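Local coordinates for ribose 5-phosphate isomerase (Trypanosoma cruzi, PDB 3M1P), which probably interconverts ribose 5-phosphate and ribulose 5-phosphate as a type B sugar-phosphate isomerase, at residues E63-M75 and R100-T114. The protein carries 1 engineered substitution. Residues are numbered along the deposited sequence; the frame is centred on the assembly and turned at random.
Sequences EFGVLAAGSGIGM and RIHNDANIVCVGERT. Engineered in segment 63-75: Ala69 (natural residue Cys).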
ATOM      1  N   GLU A  63      17.033 -18.208  12.924  1.00 21.13           N
ATOM      2  CA  GLU A  63      17.179 -18.081  11.480  1.00 20.54           C
ATOM      3  C   GLU A  63      16.545 -16.774  10.974  1.00 19.55           C
ATOM      4  O   GLU A  63      17.060 -16.150  10.048  1.00 19.27           O
ATOM      5  CB  GLU A  63      16.563 -19.281  10.747  1.00 20.27           C
ATOM      6  CG  GLU A  63      16.713 -19.213   9.231  1.00 20.84           C
ATOM      7  CD  GLU A  63      16.068 -20.374   8.502  1.00 21.69           C
ATOM      8  OE1 GLU A  63      15.416 -21.207   9.169  1.00 24.07           O
ATOM      9  OE2 GLU A  63      16.204 -20.456   7.259  1.00 21.23           O
ATOM     10  N   PHE A  64      15.431 -16.372  11.585  1.00 18.54           N
ATOM     11  CA  PHE A  64      14.678 -15.223  11.105  1.00 17.52           C
ATOM     12  C   PHE A  64      14.366 -14.234  12.220  1.00 17.12           C
ATOM     13  O   PHE A  64      14.301 -14.598  13.397  1.00 17.15           O
ATOM     14  CB  PHE A  64      13.364 -15.668  10.457  1.00 16.95           C
ATOM     15  CG  PHE A  64      13.529 -16.433   9.172  1.00 16.21           C
ATOM     16  CD1 PHE A  64      14.012 -15.812   8.023  1.00 16.35           C
ATOM     17  CD2 PHE A  64      13.148 -17.775   9.095  1.00 15.77           C
ATOM     18  CE1 PHE A  64      14.142 -16.514   6.826  1.00 14.95           C
ATOM     19  CE2 PHE A  64      13.268 -18.483   7.914  1.00 14.97           C
ATOM     20  CZ  PHE A  64      13.759 -17.846   6.764  1.00 16.52           C
ATOM     21  N   GLY A  65      14.164 -12.977  11.836  1.00 16.27           N
ATOM     22  CA  GLY A  65      13.676 -11.982  12.766  1.00 15.77           C
ATOM     23  C   GLY A  65      12.368 -11.395  12.288  1.00 15.28           C
ATOM     24  O   GLY A  65      12.132 -11.296  11.093  1.00 15.36           O
ATOM     25  N   VAL A  66      11.512 -11.029  13.234  1.00 15.05           N
ATOM     26  CA  VAL A  66      10.338 -10.217  12.966  1.00 14.72           C
ATOM     27  C   VAL A  66      10.441  -8.956  13.817  1.00 14.67           C
ATOM     28  O   VAL A  66      10.619  -9.020  15.047  1.00 14.72           O
ATOM     29  CB  VAL A  66       9.017 -10.973  13.271  1.00 15.10           C
ATOM     30  CG1 VAL A  66       7.804 -10.038  13.124  1.00 14.53           C
ATOM     31  CG2 VAL A  66       8.871 -12.192  12.350  1.00 14.48           C
ATOM     32  N   LEU A  67      10.370  -7.804  13.165  1.00 13.73           N
ATOM     33  CA  LEU A  67      10.369  -6.548  13.899  1.00 13.39           C
ATOM     34  C   LEU A  67       9.143  -5.759  13.505  1.00 14.08           C
ATOM     35  O   LEU A  67       8.917  -5.504  12.321  1.00 14.10           O
ATOM     36  CB  LEU A  67      11.653  -5.749  13.657  1.00 12.36           C
ATOM     37  CG  LEU A  67      12.935  -6.386  14.211  1.00 11.80           C
ATOM     38  CD1 LEU A  67      14.207  -5.648  13.711  1.00  8.08           C
ATOM     39  CD2 LEU A  67      12.907  -6.467  15.751  1.00  9.08           C
ATOM     40  N   ALA A  68       8.329  -5.432  14.503  1.00 14.89           N
ATOM     41  CA  ALA A  68       7.123  -4.653  14.292  1.00 15.66           C
ATOM     42  C   ALA A  68       7.231  -3.402  15.127  1.00 15.98           C
ATOM     43  O   ALA A  68       7.609  -3.462  16.300  1.00 16.55           O
ATOM     44  CB  ALA A  68       5.883  -5.463  14.685  1.00 15.65           C
ATOM     45  N   ALA A  69       6.936  -2.261  14.515  1.00 15.93           N
ATOM     46  CA  ALA A  69       6.954  -0.990  15.217  1.00 15.88           C
ATOM     47  C   ALA A  69       5.869  -0.085  14.643  1.00 15.86           C
ATOM     48  O   ALA A  69       4.955  -0.560  13.969  1.00 16.61           O
ATOM     49  CB  ALA A  69       8.346  -0.336  15.123  1.00 15.77           C
ATOM     50  N   GLY A  70       5.932   1.209  14.926  1.00 16.01           N
ATOM     51  CA  GLY A  70       4.953   2.151  14.380  1.00 15.35           C
ATOM     52  C   GLY A  70       4.911   2.048  12.864  1.00 15.54           C
ATOM     53  O   GLY A  70       3.895   1.634  12.283  1.00 15.87           O
ATOM     54  N   SER A  71       6.036   2.367  12.240  0.50 14.79           N
ATOM     55  CA  SER A  71       6.162   2.378  10.794  1.00 14.80           C
ATOM     56  C   SER A  71       7.017   1.203  10.272  1.00 14.92           C
ATOM     57  O   SER A  71       6.839   0.748   9.137  1.00 15.43           O
ATOM     58  CB  SER A  71       6.790   3.704  10.380  1.00 14.81           C
ATOM     59  OG  SER A  71       8.080   3.789  10.968  1.00 14.55           O
ATOM     60  N   GLY A  72       7.929   0.714  11.112  1.00 14.29           N
ATOM     61  CA  GLY A  72       8.889  -0.312  10.724  1.00 14.23           C
ATOM     62  C   GLY A  72      10.155   0.241  10.108  1.00 14.02           C
ATOM     63  O   GLY A  72      11.138  -0.493   9.912  1.00 14.59           O
ATOM     64  N   ILE A  73      10.133   1.535   9.792  1.00 13.76           N
ATOM     65  CA  ILE A  73      11.242   2.194   9.104  1.00 13.79           C
ATOM     66  C   ILE A  73      12.490   2.188   9.989  1.00 13.41           C
ATOM     67  O   ILE A  73      13.540   1.752   9.554  1.00 13.49           O
ATOM     68  CB  ILE A  73      10.878   3.648   8.647  1.00 13.38           C
ATOM     69  CG1 ILE A  73       9.819   3.600   7.542  1.00 13.48           C
ATOM     70  CG2 ILE A  73      12.136   4.418   8.148  1.00 13.70           C
ATOM     71  CD1 ILE A  73       9.085   4.896   7.320  1.00 14.10           C
ATOM     72  N   GLY A  74      12.356   2.664  11.225  1.00 13.44           N
ATOM     73  CA  GLY A  74      13.467   2.682  12.196  1.00 13.46           C
ATOM     74  C   GLY A  74      13.994   1.300  12.518  1.00 13.25           C
ATOM     75  O   GLY A  74      15.217   1.077  12.619  1.00 13.77           O
ATOM     76  N   MET A  75      13.074   0.362  12.684  1.00 12.96           N
ATOM     77  CA  MET A  75      13.419  -1.053  12.799  1.00 13.16           C
ATOM     78  C   MET A  75      14.312  -1.541  11.665  1.00 12.92           C
ATOM     79  O   MET A  75      15.298  -2.230  11.903  1.00 13.45           O
ATOM     80  CB  MET A  75      12.145  -1.913  12.913  1.00 13.50           C
ATOM     81  CG  MET A  75      11.412  -1.772  14.247  1.00 12.78           C
ATOM     82  SD  MET A  75      12.444  -2.283  15.660  1.00 15.93           S
ATOM     83  CE  MET A  75      11.197  -2.361  16.947  1.00 12.14           C
ATOM     84  N   ARG A 100      12.559 -12.157   0.186  1.00 13.38           N
ATOM     85  CA  ARG A 100      13.100 -13.515   0.277  1.00 13.84           C
ATOM     86  C   ARG A 100      13.694 -14.001  -1.062  1.00 14.40           C
ATOM     87  O   ARG A 100      14.826 -14.490  -1.097  1.00 14.74           O
ATOM     88  CB  ARG A 100      12.022 -14.488   0.792  1.00 13.47           C
ATOM     89  CG  ARG A 100      11.438 -14.125   2.166  1.00 12.04           C
ATOM     90  CD  ARG A 100      12.409 -14.407   3.333  1.00 12.82           C
ATOM     91  NE  ARG A 100      12.849 -15.801   3.309  1.00 13.32           N
ATOM     92  CZ  ARG A 100      14.101 -16.208   3.080  1.00 14.84           C
ATOM     93  NH1 ARG A 100      15.096 -15.331   2.917  1.00 12.32           N
ATOM     94  NH2 ARG A 100      14.361 -17.511   3.044  1.00 13.67           N
ATOM     95  N   ILE A 101      12.939 -13.857  -2.158  1.00 14.85           N
ATOM     96  CA  ILE A 101      13.358 -14.362  -3.474  1.00 15.18           C
ATOM     97  C   ILE A 101      14.629 -13.682  -4.004  1.00 15.65           C
ATOM     98  O   ILE A 101      15.553 -14.364  -4.481  1.00 16.34           O
ATOM     99  CB  ILE A 101      12.212 -14.258  -4.536  1.00 15.53           C
ATOM    100  CG1 ILE A 101      10.968 -15.044  -4.089  1.00 16.05           C
ATOM    101  CG2 ILE A 101      12.674 -14.758  -5.893  1.00 15.41           C
ATOM    102  CD1 ILE A 101       9.706 -14.845  -4.970  1.00 15.41           C
ATOM    103  N   HIS A 102      14.684 -12.357  -3.899  0.50 15.35           N
ATOM    104  CA  HIS A 102      15.788 -11.580  -4.463  0.50 15.20           C
ATOM    105  C   HIS A 102      16.870 -11.238  -3.439  0.50 14.70           C
ATOM    106  O   HIS A 102      18.049 -11.192  -3.779  0.50 14.64           O
ATOM    107  CB  HIS A 102      15.260 -10.291  -5.124  0.50 15.27           C
ATOM    108  CG  HIS A 102      14.714 -10.490  -6.507  0.50 15.94           C
ATOM    109  ND1 HIS A 102      13.818 -11.491  -6.824  0.50 17.26           N
ATOM    110  CD2 HIS A 102      14.918  -9.798  -7.655  0.50 16.31           C
ATOM    111  CE1 HIS A 102      13.514 -11.422  -8.109  0.50 16.89           C
ATOM    112  NE2 HIS A 102      14.167 -10.401  -8.635  0.50 17.42           N
ATOM    113  N   ASN A 103      16.470 -10.983  -2.196  1.00 14.24           N
ATOM    114  CA  ASN A 103      17.395 -10.451  -1.191  1.00 13.98           C
ATOM    115  C   ASN A 103      17.782 -11.426  -0.094  1.00 14.18           C
ATOM    116  O   ASN A 103      18.590 -11.079   0.774  1.00 13.24           O
ATOM    117  CB  ASN A 103      16.826  -9.174  -0.574  1.00 13.54           C
ATOM    118  CG  ASN A 103      16.352  -8.183  -1.634  1.00 13.64           C
ATOM    119  OD1 ASN A 103      17.159  -7.595  -2.353  1.00 16.63           O
ATOM    120  ND2 ASN A 103      15.056  -8.031  -1.755  1.00  8.98           N
ATOM    121  N   ASP A 104      17.199 -12.631  -0.141  1.00 14.42           N
ATOM    122  CA  ASP A 104      17.367 -13.617   0.925  1.00 15.23           C
ATOM    123  C   ASP A 104      17.294 -12.915   2.291  1.00 15.14           C
ATOM    124  O   ASP A 104      18.142 -13.138   3.172  1.00 15.50           O
ATOM    125  CB  ASP A 104      18.704 -14.349   0.746  1.00 15.66           C
ATOM    126  CG  ASP A 104      18.849 -15.558   1.660  1.00 16.37           C
ATOM    127  OD1 ASP A 104      17.822 -16.066   2.155  1.00 15.33           O
ATOM    128  OD2 ASP A 104      20.009 -15.986   1.879  1.00 17.43           O
ATOM    129  N   ALA A 105      16.293 -12.050   2.448  1.00 14.19           N
ATOM    130  CA  ALA A 105      16.132 -11.273   3.670  1.00 14.39           C
ATOM    131  C   ALA A 105      16.007 -12.208   4.857  1.00 14.26           C
ATOM    132  O   ALA A 105      15.347 -13.236   4.763  1.00 15.12           O
ATOM    133  CB  ALA A 105      14.899 -10.355   3.576  1.00 13.92           C
ATOM    134  N   ASN A 106      16.637 -11.860   5.972  1.00 13.82           N
ATOM    135  CA  ASN A 106      16.531 -12.678   7.174  1.00 13.47           C
ATOM    136  C   ASN A 106      15.742 -11.995   8.283  1.00 12.65           C
ATOM    137  O   ASN A 106      15.422 -12.618   9.280  1.00 12.27           O
ATOM    138  CB  ASN A 106      17.917 -13.156   7.682  1.00 13.72           C
ATOM    139  CG  ASN A 106      18.955 -12.029   7.735  1.00 13.53           C
ATOM    140  OD1 ASN A 106      18.616 -10.867   7.962  1.00 13.09           O
ATOM    141  ND2 ASN A 106      20.232 -12.382   7.529  1.00 13.62           N
ATOM    142  N   ILE A 107      15.422 -10.718   8.104  1.00 12.22           N
ATOM    143  CA  ILE A 107      14.505 -10.040   9.026  1.00 11.83           C
ATOM    144  C   ILE A 107      13.384  -9.315   8.265  1.00 12.09           C
ATOM    145  O   ILE A 107      13.649  -8.563   7.338  1.00 12.19           O
ATOM    146  CB  ILE A 107      15.245  -9.049   9.987  1.00 11.89           C
ATOM    147  CG1 ILE A 107      16.237  -9.801  10.898  1.00 11.95           C
ATOM    148  CG2 ILE A 107      14.216  -8.227  10.807  1.00 10.48           C
ATOM    149  CD1 ILE A 107      16.990  -8.948  11.905  1.00 11.66           C
ATOM    150  N   VAL A 108      12.131  -9.558   8.656  1.00 12.15           N
ATOM    151  CA  VAL A 108      11.003  -8.830   8.102  1.00 11.28           C
ATOM    152  C   VAL A 108      10.609  -7.725   9.072  1.00 12.02           C
ATOM    153  O   VAL A 108      10.523  -7.960  10.282  1.00 12.77           O
ATOM    154  CB  VAL A 108       9.792  -9.756   7.720  1.00 12.06           C
ATOM    155  CG1 VAL A 108       9.185 -10.507   8.931  1.00  9.56           C
ATOM    156  CG2 VAL A 108       8.709  -8.973   6.954  1.00 10.64           C
ATOM    157  N   CYS A 109      10.411  -6.517   8.545  1.00 11.32           N
ATOM    158  CA  CYS A 109       9.950  -5.385   9.345  1.00 11.58           C
ATOM    159  C   CYS A 109       8.585  -4.937   8.862  1.00 11.19           C
ATOM    160  O   CYS A 109       8.333  -4.907   7.662  1.00 11.35           O
ATOM    161  CB  CYS A 109      10.948  -4.220   9.294  1.00 11.32           C
ATOM    162  SG  CYS A 109      12.647  -4.696   9.824  1.00 12.13           S
ATOM    163  N   VAL A 110       7.717  -4.587   9.808  1.00 11.77           N
ATOM    164  CA  VAL A 110       6.373  -4.099   9.509  1.00 12.17           C
ATOM    165  C   VAL A 110       6.000  -2.936  10.420  1.00 13.00           C
ATOM    166  O   VAL A 110       6.563  -2.770  11.511  1.00 12.82           O
ATOM    167  CB  VAL A 110       5.294  -5.218   9.649  1.00 12.64           C
ATOM    168  CG1 VAL A 110       5.533  -6.347   8.655  1.00 10.44           C
ATOM    169  CG2 VAL A 110       5.254  -5.764  11.072  1.00 11.81           C
ATOM    170  N   GLY A 111       5.053  -2.128   9.955  1.00 13.19           N
ATOM    171  CA  GLY A 111       4.513  -1.028  10.742  1.00 13.77           C
ATOM    172  C   GLY A 111       3.090  -1.302  11.201  1.00 13.98           C
ATOM    173  O   GLY A 111       2.193  -1.499  10.373  1.00 13.49           O
ATOM    174  N   GLU A 112       2.904  -1.321  12.522  1.00 14.40           N
ATOM    175  CA  GLU A 112       1.590  -1.473  13.181  1.00 15.03           C
ATOM    176  C   GLU A 112       0.636  -0.302  12.900  1.00 15.14           C
ATOM    177  O   GLU A 112      -0.597  -0.492  12.835  1.00 14.91           O
ATOM    178  CB  GLU A 112       1.798  -1.630  14.700  1.00 15.92           C
ATOM    179  CG  GLU A 112       0.546  -2.027  15.513  1.00 17.96           C
ATOM    180  CD  GLU A 112      -0.263  -0.824  15.992  1.00 21.31           C
ATOM    181  OE1 GLU A 112       0.288   0.299  16.011  1.00 23.40           O
ATOM    182  OE2 GLU A 112      -1.451  -0.995  16.352  1.00 23.17           O
ATOM    183  N   ARG A 113       1.205   0.895  12.732  0.50 14.97           N
ATOM    184  CA  ARG A 113       0.428   2.107  12.490  0.50 15.19           C
ATOM    185  C   ARG A 113       0.095   2.316  11.013  0.50 15.15           C
ATOM    186  O   ARG A 113      -0.762   3.146  10.683  0.50 14.94           O
ATOM    187  CB  ARG A 113       1.165   3.341  13.033  0.50 15.51           C
ATOM    188  CG  ARG A 113       1.423   3.328  14.546  0.50 16.65           C
ATOM    189  CD  ARG A 113       0.121   3.367  15.324  0.50 17.89           C
ATOM    190  NE  ARG A 113       0.332   3.225  16.760  0.50 19.79           N
ATOM    191  CZ  ARG A 113      -0.620   3.375  17.672  0.50 20.40           C
ATOM    192  NH1 ARG A 113      -1.861   3.676  17.295  0.50 20.74           N
ATOM    193  NH2 ARG A 113      -0.332   3.233  18.962  0.50 20.70           N
ATOM    194  N   THR A 114       0.774   1.568  10.140  1.00 14.83           N
ATOM    195  CA  THR A 114       0.633   1.719   8.693  1.00 15.10           C
ATOM    196  C   THR A 114      -0.090   0.547   8.019  1.00 14.59           C
ATOM    197  O   THR A 114      -0.853   0.750   7.081  1.00 14.08           O
ATOM    198  CB  THR A 114       2.002   1.930   7.979  1.00 15.60           C
ATOM    199  OG1 THR A 114       2.829   0.779   8.151  1.00 17.80           O
ATOM    200  CG2 THR A 114       2.737   3.126   8.535  1.00 15.42           C
TER
HETATM  201  O   HOH W   1       5.097   0.361   6.829  1.00 15.51           O
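The carbonyl oxygen of Ala69, an engineered residue (Cys in the natural protein), is held by two donors from across the contact: Glu112 N gives a short, nearly straight bond to Ala69 O at 2.6 Å, and the CA-H of Gly111 supports it. One residue on, Arg113 N reaches a lone pair of Gly70 O at 2.8 Å, so the chain is still pinned beyond the strand end. A water joins Ser71 O to Thr114 OG1 here, and Ser71 OG closes an ST turn onto Ile73 N as helix 73-80 begins.

Behind this turn, strands 64-69 and 107-111 run parallel, 11° apart, their amides alternating across the gap from Gly65 N on Asn106 O to Ala69 N on Val110 O. They are neighbours inside the five-stranded parallel sheet of a Rossmann-like α/β fold; the chain between them makes the edge strand 87-89, which lies beyond 107-111; strand 64-69 bonds strand 3-9 along its other edge.

On one face Val66 CG2 lies beside Val108 CG1 (3.8 Å), with Val108 CG1 placed between its own N and carbonyl carbon (chi1 62°). Ala68 CB meets Val110 CG2 at 3.7 Å. Helix 117-129 covers Val108 through Ile123 and Phe127. On the other face Leu67 CD1 rests on Ile107 CG2 (3.9 Å), Ile107 CG1 lies against the bare backbone of Gly65, and Cys109 SG touches Leu67 CB and Met75 CB, both on the same side of it.

At the N-terminal end, Phe64 turns its rim onto the face of the Arg100 guanidinium, the planes 66° apart, with Phe64 CE1 3.8 Å from Arg100 CZ. Bends at chi2 and chi3 bring the guanidinium to the ring's edge, while Asp104 OD1 takes Arg100 NH1 in the guanidinium plane at 2.9 Å.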